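Local atomic coordinates of hypothetical protein yfcE (Escherichia coli, PDB entry 1SU1), a protein that is of unassigned function but belongs to the calcineurin-like phosphoesterase superfamily and carries two zinc ions side by side at the ends of its central strands. Residues M29-H35 and L56-V62; A93-N97 and L127-L132; H151-P155 and I173-N178; T41-L45 and E82-E86. All blocks are in the same frame, centred on the assembly; numbering follows the deposited sequence.

Interaction 1. Residues M29-H35 and L56-V62; sequences MFASDIH and LVILGDV. With ZN (zinc ion), chain F; ZN (zinc ion), chain E.
Phe30 and Val57 lie side by side on one face of two neighbouring parallel strands, the ring carbon CD2 of Phe30 3.7 Å from CB of Val57. The backbones are laced by N-H to carbonyl bonds, among them Val57 N to Met29 O at 2.7 Å and Leu59 N to Ala31 O at 3.0 Å. Past the strands the loops stay joined, and His35 N bonds to Asp61 O with an angle of 169° at the hydrogen. Asp61 can be followed outward. Its CB sits over one face of the His35 ring, 4.0 Å from the ring centroid, a CH-pi contact. CG is anti to the carbonyl carbon (chi1 -71°), which sends OD2 to the zinc ion of chain E at 2.4 Å, while OD1 is hydrogen-bonded elsewhere. Asp33 OD1 and His35 NE2 hold the zinc ion of chain F at 1.9 and 2.2 Å. Ser32 OG donates to Asp33 OD2, steadying the carboxylate, and His35 ND1 bonds to Asn64 O. Gly60 suits its place because its backbone angles would jam a CB against the preceding carbonyl. Carboxylates and a histidine on loops following parallel strands of a beta-alpha-beta unit supply part of the two-metal site typical of calcineurin-like phosphoesterases.

Interaction 2. Residues A93-N97 and L127-L132; sequences AVRGN and LTHGHL. With ZN (zinc ion), chain E; SO4 (sulfate ion), chain G.
Gly96 CA lies over one face of a metal-binding ring, toward its rim, 3.5 Å from the centroid of the His129 imidazole in a CH-pi contact; glycine suits the place because the backbone itself rests against the ring, with CA 3.3 Å from His129 CG. Asn97 OD1 and His129 NE2 both bind the zinc ion of chain E at 2.2 Å, with the amide and ring planes 30° apart. Asn97 CG stands between its own backbone N and carbonyl carbon (chi1 63°), and this turn leaves ND2 able to donate to O3 of a sulfate ion whose O2 also binds the zinc. The Asn97 CB lies over one face of the His131 ring, 3.7 Å from its centroid, and Leu132 CG covers the opposite face. At that ring's edge, in plane, is Arg95 O; a water bridges the same oxygen, at 2.6 Å, to His129 N. The far end of His131, NE2, bonds to Glu101 of the second subunit, which also forms a salt bridge with Arg95 NE, while Arg95 NH1 bonds to Thr112 O. With His129 ND1 donating to Leu59 O, NE2 is left to bind zinc, and that backbone bond probably strengthens it as a ligand.

Interaction 3. Residues H151-P155 and I173-N178; sequences HTHLP and IPKGGN. With ZN (zinc ion), chain E; ZN (zinc ion), chain F.
Two irregular loops meet with His153 opposite Pro174, their CA atoms 5.2 Å apart, and the backbone of Lys175 donates its N-H to His153 O at 3.1 Å. The first loop carries the His-Thr-His of the Gly-His-Thr-His sequence of the calcineurin-like phosphoesterase fold, where both histidines bind metal; the second makes a type I' beta turn from Lys175 to Asn178. His153 carries the contact. Its CG is anti to the carbonyl carbon (chi1 -60°), placing NE2 on the zinc ion of chain F at 2.2 Å, while ND1 makes a weak bond to Ile173 O. A histidine suits this place because one ring can serve the metal and a backbone carbonyl at once. His151 faces the other zinc ion through ND1. Between the two, Thr152 OG1 accepts from Leu154 N, an ST turn that wraps round His153. Lys175 runs its aliphatic chain obliquely across His153, CD coming 3.4 Å from the histidine CB, so that methylenes of the exposed lysine pack over the buried histidine. Farther out, Leu154 CD2 rests beside the Lys175 backbone, and the Pro155 ring approaches the Asn178 amide from the opposite direction. The positive phi angles of Gly176 and Gly177 are ones that glycine adopts easily, as the centre of a type I' turn requires. Asn178 closes that turn with its side chain: ND2 donates to Lys175 O at 2.6 Å, the acceptor lying only 5° out of the amide plane.

Interaction 4. Residues T41-L45 and E82-E86; sequences TERVL and ERLNE
Leu45 and Leu84 cross at about a right angle between two neighbouring helices, 38-51 and 77-85, their CD1 and CD2 atoms respectively 3.9 Å apart. Thr41 adds its methyl to the same Leu84 branch, CG2 to CD2 also 3.9 Å. Its OG1 sits beside the backbone N (chi1 -58°), which leaves CG2 anti to that N and turned to the leucine, while OG1 bonds back to Ser37 O. A threonine fits here since it offers carbon to the neighbour and settles its hydroxyl locally. The other branch of Leu45, CD2, reaches the second helix's backbone, 3.3 Å from Arg83 O. The buried end, Thr41 and Leu84, faces the loops that follow the strands, where Leu84 touches Val62 and Thr41 touches Ile34. The outer side is more sparsely joined. Glu42 and Arg83, both partly exposed, reach across it: Glu42 OE2 stands 3.0 Å from Arg83 NH2 in a salt bridge, and 3.1 Å from NE, with the carboxylate and guanidinium planes 36° apart. Arg83 bends at its second torsion (chi2 -67°) to bring the guanidinium to that oxygen. Long, flexible chains suit this gap, since the nearest CA atoms of the two segments, those of Glu42 and Arg83, are 7.4 Å apart. Lys79, itself paired with Glu82, lies close to Arg83 NH1, so Glu42 probably also offsets local positive charge, while the leucines and the threonine methyl meet through apolar contacts.

Interactions 1, 2 and 3 converge on the two zinc ions. The zinc ion of chain E is bound by the side chains of Asp61 from interaction 1, Asn97 and His129 from interaction 2 and His151 from interaction 3, with a sulfate oxygen completing it; that of chain F takes Asp33 and His35 from interaction 1 and His153 from interaction 3. Further bonds tie the pieces together: Ile58 O meets Val94 N at 3.1 Å, and Asp33 OD2 meets His151 N at 2.9 Å. Interaction 4 stands apart from the site, with Thr41 about 13 Å from a zinc ion at its side chain, yet it borders interaction 1, their centres 11 Å apart, where Ile34 CG2 packs 3.4 Å from Thr41 OG1.

Interaction 1. Residues M29-H35 and L56-V62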
# COMPACT_ATOMS: atom_id res chain seq x y z
N MET A 29 16.45 -8.28 21.78
CA MET A 29 16.89 -9.43 21.02
C MET A 29 16.31 -9.29 19.61
O MET A 29 15.16 -8.88 19.45
CB MET A 29 16.39 -10.73 21.65
CG MET A 29 16.86 -11.98 20.90
SD MET A 29 16.43 -13.54 21.73
CE MET A 29 16.70 -14.69 20.39
N PHE A 30 17.10 -9.64 18.60
CA PHE A 30 16.68 -9.57 17.20
C PHE A 30 16.73 -10.92 16.50
O PHE A 30 17.69 -11.68 16.67
CB PHE A 30 17.59 -8.62 16.42
CG PHE A 30 17.68 -7.23 16.99
CD1 PHE A 30 18.51 -6.97 18.08
CD2 PHE A 30 16.92 -6.18 16.45
CE1 PHE A 30 18.60 -5.68 18.61
CE2 PHE A 30 17.00 -4.90 16.98
CZ PHE A 30 17.84 -4.64 18.06
N ALA A 31 15.71 -11.20 15.71
CA ALA A 31 15.62 -12.42 14.91
C ALA A 31 15.13 -11.97 13.53
O ALA A 31 14.21 -11.14 13.44
CB ALA A 31 14.62 -13.38 15.54
N SER A 32 15.72 -12.50 12.47
CA SER A 32 15.32 -12.12 11.12
C SER A 32 15.34 -13.29 10.13
O SER A 32 16.06 -14.26 10.31
CB SER A 32 16.24 -11.00 10.60
OG SER A 32 15.82 -10.55 9.32
N ASP A 33 14.54 -13.16 9.08
CA ASP A 33 14.44 -14.15 8.01
C ASP A 33 14.28 -15.59 8.53
O ASP A 33 15.12 -16.47 8.25
CB ASP A 33 15.66 -14.02 7.10
CG ASP A 33 15.73 -12.65 6.40
OD1 ASP A 33 15.19 -12.50 5.27
OD2 ASP A 33 16.31 -11.70 6.99
N ILE A 34 13.20 -15.81 9.27
CA ILE A 34 12.84 -17.10 9.84
C ILE A 34 12.38 -18.02 8.71
O ILE A 34 12.74 -19.21 8.68
CB ILE A 34 11.71 -16.92 10.87
CG1 ILE A 34 12.17 -15.95 11.97
CG2 ILE A 34 11.30 -18.27 11.46
CD1 ILE A 34 11.10 -15.60 12.99
N HIS A 35 11.60 -17.47 7.79
CA HIS A 35 11.11 -18.22 6.63
C HIS A 35 10.43 -19.55 6.93
O HIS A 35 10.55 -20.51 6.16
CB HIS A 35 12.26 -18.46 5.65
CG HIS A 35 12.71 -17.23 4.91
ND1 HIS A 35 11.93 -16.60 3.97
CD2 HIS A 35 13.87 -16.54 4.96
CE1 HIS A 35 12.59 -15.58 3.46
NE2 HIS A 35 13.77 -15.52 4.05
N LEU A 56 11.23 -8.78 21.78
CA LEU A 56 11.81 -9.64 20.76
C LEU A 56 11.51 -8.91 19.45
O LEU A 56 10.34 -8.77 19.07
CB LEU A 56 11.14 -11.02 20.73
CG LEU A 56 11.56 -11.86 19.51
CD1 LEU A 56 13.07 -12.09 19.51
CD2 LEU A 56 10.84 -13.19 19.51
N VAL A 57 12.55 -8.45 18.78
CA VAL A 57 12.38 -7.72 17.53
C VAL A 57 12.57 -8.57 16.28
O VAL A 57 13.70 -8.96 15.94
CB VAL A 57 13.35 -6.51 17.49
CG1 VAL A 57 13.14 -5.71 16.21
CG2 VAL A 57 13.15 -5.64 18.72
N ILE A 58 11.46 -8.84 15.60
CA ILE A 58 11.46 -9.65 14.38
C ILE A 58 11.53 -8.74 13.14
O ILE A 58 10.62 -7.96 12.88
CB ILE A 58 10.19 -10.54 14.36
CG1 ILE A 58 10.25 -11.50 15.56
CG2 ILE A 58 10.09 -11.30 13.04
CD1 ILE A 58 9.12 -12.50 15.63
N LEU A 59 12.62 -8.88 12.38
CA LEU A 59 12.84 -8.05 11.19
C LEU A 59 12.24 -8.51 9.86
O LEU A 59 12.69 -8.08 8.79
CB LEU A 59 14.35 -7.82 11.01
CG LEU A 59 15.07 -7.14 12.19
CD1 LEU A 59 16.57 -7.18 11.94
CD2 LEU A 59 14.59 -5.69 12.36
N GLY A 60 11.23 -9.38 9.90
CA GLY A 60 10.59 -9.79 8.65
C GLY A 60 10.90 -11.11 7.96
O GLY A 60 12.01 -11.65 8.08
N ASP A 61 9.91 -11.59 7.20
CA ASP A 61 9.95 -12.85 6.45
C ASP A 61 9.86 -13.98 7.47
O ASP A 61 10.82 -14.72 7.73
CB ASP A 61 11.21 -12.91 5.59
CG ASP A 61 11.15 -11.94 4.40
OD1 ASP A 61 10.37 -10.97 4.50
OD2 ASP A 61 11.87 -12.13 3.40
N VAL A 62 8.66 -14.04 8.05
CA VAL A 62 8.29 -14.96 9.10
C VAL A 62 7.91 -16.40 8.72
O VAL A 62 8.59 -17.34 9.15
CB VAL A 62 7.14 -14.32 9.91
CG1 VAL A 62 6.87 -15.10 11.18
CG2 VAL A 62 7.49 -12.86 10.24
ZN ZN F . 14.85 -13.60 3.78
ZN ZN E . 13.51 -10.68 2.55

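Interaction 2. Residues A93-N97 and L127-L132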
# COMPACT_ATOMS: atom_id res chain seq x y z
N ALA A 93 7.62 -6.19 15.41
CA ALA A 93 8.06 -6.64 14.09
C ALA A 93 7.89 -5.62 12.96
O ALA A 93 7.18 -4.63 13.11
CB ALA A 93 7.32 -7.93 13.73
N VAL A 94 8.55 -5.87 11.84
CA VAL A 94 8.45 -5.04 10.64
C VAL A 94 8.28 -5.97 9.44
O VAL A 94 8.84 -7.07 9.42
CB VAL A 94 9.68 -4.12 10.43
CG1 VAL A 94 9.70 -3.01 11.48
CG2 VAL A 94 10.98 -4.93 10.48
N ARG A 95 7.52 -5.50 8.45
CA ARG A 95 7.19 -6.26 7.25
C ARG A 95 8.34 -6.62 6.31
O ARG A 95 9.14 -5.76 5.93
CB ARG A 95 6.11 -5.51 6.45
CG ARG A 95 5.40 -6.35 5.41
CD ARG A 95 4.36 -5.55 4.63
NE ARG A 95 4.96 -4.67 3.62
CZ ARG A 95 4.97 -3.34 3.69
NH1 ARG A 95 4.41 -2.72 4.72
NH2 ARG A 95 5.52 -2.63 2.71
N GLY A 96 8.41 -7.91 5.94
CA GLY A 96 9.43 -8.37 5.01
C GLY A 96 8.80 -8.59 3.64
O GLY A 96 7.59 -8.75 3.55
N ASN A 97 9.61 -8.62 2.58
CA ASN A 97 9.08 -8.80 1.23
C ASN A 97 8.34 -10.12 1.01
O ASN A 97 7.59 -10.25 0.03
CB ASN A 97 10.21 -8.70 0.21
CG ASN A 97 11.23 -9.79 0.40
OD1 ASN A 97 11.59 -10.11 1.53
ND2 ASN A 97 11.71 -10.38 -0.69
N LEU A 127 14.59 0.45 12.45
CA LEU A 127 14.27 -0.95 12.14
C LEU A 127 13.45 -1.15 10.86
O LEU A 127 12.32 -0.66 10.76
CB LEU A 127 13.50 -1.58 13.32
CG LEU A 127 13.90 -1.21 14.75
CD1 LEU A 127 12.90 -1.82 15.72
CD2 LEU A 127 15.32 -1.71 15.06
N THR A 128 13.99 -1.91 9.91
CA THR A 128 13.30 -2.18 8.65
C THR A 128 13.79 -3.54 8.10
O THR A 128 14.86 -4.00 8.49
CB THR A 128 13.58 -1.05 7.61
OG1 THR A 128 12.64 -1.14 6.53
CG2 THR A 128 14.99 -1.17 7.05
N HIS A 129 13.02 -4.17 7.21
CA HIS A 129 13.41 -5.47 6.67
C HIS A 129 14.61 -5.43 5.74
O HIS A 129 15.50 -6.30 5.82
CB HIS A 129 12.26 -6.15 5.93
CG HIS A 129 12.61 -7.50 5.39
ND1 HIS A 129 12.82 -8.60 6.20
CD2 HIS A 129 12.83 -7.93 4.12
CE1 HIS A 129 13.14 -9.64 5.46
NE2 HIS A 129 13.16 -9.26 4.20
N GLY A 130 14.63 -4.47 4.82
CA GLY A 130 15.76 -4.38 3.91
C GLY A 130 15.42 -4.27 2.44
O GLY A 130 16.31 -3.97 1.63
N HIS A 131 14.17 -4.50 2.08
CA HIS A 131 13.80 -4.40 0.66
C HIS A 131 13.29 -3.00 0.27
O HIS A 131 13.26 -2.67 -0.90
CB HIS A 131 12.77 -5.47 0.29
CG HIS A 131 11.48 -5.37 1.05
ND1 HIS A 131 11.43 -5.31 2.43
CD2 HIS A 131 10.19 -5.36 0.63
CE1 HIS A 131 10.17 -5.27 2.82
NE2 HIS A 131 9.40 -5.30 1.75
N LEU A 132 12.88 -2.21 1.26
CA LEU A 132 12.38 -0.85 1.03
C LEU A 132 13.55 0.11 1.28
O LEU A 132 13.93 0.88 0.41
CB LEU A 132 11.22 -0.54 1.98
CG LEU A 132 10.08 -1.58 2.03
CD1 LEU A 132 9.06 -1.18 3.08
CD2 LEU A 132 9.43 -1.71 0.67
ZN ZN E . 13.51 -10.68 2.55
S SO4 G . 14.53 -13.05 0.50
O1 SO4 G . 15.65 -12.09 0.48
O2 SO4 G . 13.69 -12.76 1.66
O3 SO4 G . 13.67 -12.94 -0.70
O4 SO4 G . 15.07 -14.43 0.61
O HOH W 1 10.37 -3.52 6.14

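Interaction 3. Residues H151-P155 and I173-N178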
# COMPACT_ATOMS: atom_id res chain seq x y z
N HIS A 151 16.91 -9.27 5.49
CA HIS A 151 16.81 -9.50 4.05
C HIS A 151 17.97 -10.09 3.25
O HIS A 151 17.75 -10.94 2.37
CB HIS A 151 16.37 -8.20 3.35
CG HIS A 151 15.94 -8.40 1.93
ND1 HIS A 151 14.89 -9.22 1.58
CD2 HIS A 151 16.44 -7.91 0.77
CE1 HIS A 151 14.76 -9.24 0.27
NE2 HIS A 151 15.69 -8.46 -0.25
N THR A 152 19.20 -9.65 3.50
CA THR A 152 20.34 -10.18 2.75
C THR A 152 20.83 -11.54 3.26
O THR A 152 21.50 -12.29 2.54
CB THR A 152 21.57 -9.25 2.81
OG1 THR A 152 22.00 -9.12 4.17
CG2 THR A 152 21.22 -7.87 2.25
N HIS A 153 20.49 -11.85 4.51
CA HIS A 153 20.93 -13.10 5.14
C HIS A 153 22.45 -13.06 5.35
O HIS A 153 23.09 -14.11 5.40
CB HIS A 153 20.58 -14.32 4.29
CG HIS A 153 19.11 -14.49 4.03
ND1 HIS A 153 18.58 -15.65 3.51
CD2 HIS A 153 18.07 -13.64 4.19
CE1 HIS A 153 17.28 -15.50 3.35
NE2 HIS A 153 16.95 -14.29 3.75
N LEU A 154 23.01 -11.85 5.42
CA LEU A 154 24.44 -11.68 5.64
C LEU A 154 24.61 -10.80 6.87
O LEU A 154 24.18 -9.65 6.88
CB LEU A 154 25.12 -11.05 4.42
CG LEU A 154 25.26 -11.93 3.17
CD1 LEU A 154 25.95 -11.15 2.05
CD2 LEU A 154 26.08 -13.18 3.50
N PRO A 155 25.24 -11.34 7.93
CA PRO A 155 25.45 -10.59 9.18
C PRO A 155 26.38 -9.39 9.02
O PRO A 155 27.38 -9.47 8.32
CB PRO A 155 26.02 -11.65 10.11
CG PRO A 155 26.91 -12.42 9.17
CD PRO A 155 26.01 -12.59 7.95
N ILE A 173 18.55 -19.51 7.09
CA ILE A 173 19.23 -19.71 5.81
C ILE A 173 20.39 -18.74 5.60
O ILE A 173 20.38 -17.94 4.66
CB ILE A 173 18.27 -19.54 4.62
CG1 ILE A 173 16.89 -20.08 4.96
CG2 ILE A 173 18.82 -20.28 3.41
CD1 ILE A 173 15.85 -19.81 3.88
N PRO A 174 21.41 -18.82 6.46
CA PRO A 174 22.55 -17.91 6.31
C PRO A 174 23.26 -18.08 4.97
O PRO A 174 23.23 -19.17 4.38
CB PRO A 174 23.44 -18.28 7.49
CG PRO A 174 23.18 -19.76 7.64
CD PRO A 174 21.67 -19.82 7.51
N LYS A 175 23.89 -17.01 4.50
CA LYS A 175 24.63 -17.02 3.24
C LYS A 175 26.09 -16.70 3.56
O LYS A 175 26.42 -16.31 4.68
CB LYS A 175 24.10 -15.97 2.27
CG LYS A 175 23.03 -16.43 1.29
CD LYS A 175 21.66 -16.52 1.94
CE LYS A 175 20.55 -16.69 0.89
NZ LYS A 175 20.44 -15.52 -0.02
N GLY A 176 26.95 -16.85 2.56
CA GLY A 176 28.36 -16.55 2.74
C GLY A 176 29.12 -17.46 3.68
O GLY A 176 30.15 -17.08 4.23
N GLY A 177 28.61 -18.67 3.88
CA GLY A 177 29.27 -19.62 4.77
C GLY A 177 29.16 -19.32 6.25
O GLY A 177 29.86 -19.94 7.05
N ASN A 178 28.29 -18.39 6.62
CA ASN A 178 28.10 -18.03 8.03
C ASN A 178 27.13 -18.97 8.73
O ASN A 178 26.35 -19.66 8.08
CB ASN A 178 27.54 -16.61 8.16
CG ASN A 178 28.45 -15.57 7.56
OD1 ASN A 178 29.37 -15.09 8.21
ND2 ASN A 178 28.20 -15.22 6.30
ZN ZN E . 13.51 -10.68 2.55
ZN ZN F . 14.85 -13.60 3.78

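Interaction 4. Residues T41-L45 and E82-E86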
# COMPACT_ATOMS: atom_id res chain seq x y z
N THR A 41 12.94 -21.30 15.11
CA THR A 41 11.95 -20.61 15.95
C THR A 41 11.94 -21.08 17.40
O THR A 41 11.90 -20.26 18.34
CB THR A 41 10.51 -20.81 15.39
OG1 THR A 41 10.46 -20.30 14.05
CG2 THR A 41 9.49 -20.09 16.24
N GLU A 42 11.97 -22.38 17.62
CA GLU A 42 11.97 -22.88 18.99
C GLU A 42 13.23 -22.46 19.74
O GLU A 42 13.17 -22.11 20.91
CB GLU A 42 11.75 -24.40 19.00
CG GLU A 42 10.26 -24.70 18.80
CD GLU A 42 9.94 -26.15 18.53
OE1 GLU A 42 10.82 -26.88 18.02
OE2 GLU A 42 8.79 -26.56 18.81
N ARG A 43 14.35 -22.44 19.04
CA ARG A 43 15.62 -22.03 19.64
C ARG A 43 15.60 -20.53 19.97
O ARG A 43 16.01 -20.12 21.07
CB ARG A 43 16.76 -22.37 18.68
CG ARG A 43 18.15 -21.88 19.12
CD ARG A 43 18.65 -22.52 20.42
NE ARG A 43 20.08 -22.26 20.58
CZ ARG A 43 20.76 -22.38 21.72
NH1 ARG A 43 20.14 -22.77 22.83
NH2 ARG A 43 22.06 -22.12 21.75
N VAL A 44 15.13 -19.72 19.01
CA VAL A 44 15.04 -18.27 19.22
C VAL A 44 14.23 -18.02 20.48
O VAL A 44 14.59 -17.20 21.32
CB VAL A 44 14.31 -17.57 18.04
CG1 VAL A 44 13.89 -16.16 18.46
CG2 VAL A 44 15.21 -17.51 16.83
N LEU A 45 13.11 -18.72 20.58
CA LEU A 45 12.22 -18.56 21.73
C LEU A 45 12.80 -19.03 23.06
O LEU A 45 12.45 -18.49 24.12
CB LEU A 45 10.88 -19.26 21.45
CG LEU A 45 9.77 -18.42 20.78
CD1 LEU A 45 10.32 -17.63 19.61
CD2 LEU A 45 8.65 -19.35 20.33
N GLU A 82 1.84 -21.07 15.97
CA GLU A 82 1.43 -21.40 17.34
C GLU A 82 2.50 -20.97 18.34
O GLU A 82 2.20 -20.40 19.39
CB GLU A 82 1.20 -22.91 17.50
CG GLU A 82 -0.16 -23.43 17.08
CD GLU A 82 -0.23 -24.96 17.10
OE1 GLU A 82 0.22 -25.56 18.11
OE2 GLU A 82 -0.73 -25.55 16.12
N ARG A 83 3.75 -21.26 18.00
CA ARG A 83 4.87 -20.94 18.88
C ARG A 83 5.14 -19.44 19.03
O ARG A 83 5.37 -18.95 20.14
CB ARG A 83 6.13 -21.66 18.40
CG ARG A 83 6.11 -23.18 18.62
CD ARG A 83 6.13 -23.54 20.11
NE ARG A 83 6.62 -24.90 20.35
CZ ARG A 83 5.86 -25.99 20.34
NH1 ARG A 83 4.56 -25.90 20.10
NH2 ARG A 83 6.40 -27.18 20.57
N LEU A 84 5.11 -18.69 17.92
CA LEU A 84 5.34 -17.25 18.04
C LEU A 84 4.21 -16.56 18.81
O LEU A 84 4.45 -15.60 19.54
CB LEU A 84 5.51 -16.61 16.65
CG LEU A 84 6.80 -16.99 15.91
CD1 LEU A 84 6.80 -16.39 14.52
CD2 LEU A 84 8.01 -16.50 16.71
N ASN A 85 2.98 -17.07 18.68
CA ASN A 85 1.86 -16.45 19.39
C ASN A 85 1.90 -16.58 20.91
O ASN A 85 1.24 -15.82 21.62
CB ASN A 85 0.53 -16.99 18.85
CG ASN A 85 0.16 -16.35 17.51
OD1 ASN A 85 0.61 -15.25 17.20
ND2 ASN A 85 -0.66 -17.04 16.72
N GLU A 86 2.67 -17.54 21.42
CA GLU A 86 2.77 -17.71 22.87
C GLU A 86 3.42 -16.48 23.50
O GLU A 86 3.21 -16.19 24.68
CB GLU A 86 3.56 -18.99 23.22
CG GLU A 86 2.76 -20.28 23.01
CD GLU A 86 3.63 -21.55 23.04
OE1 GLU A 86 3.07 -22.64 22.80
OE2 GLU A 86 4.85 -21.46 23.30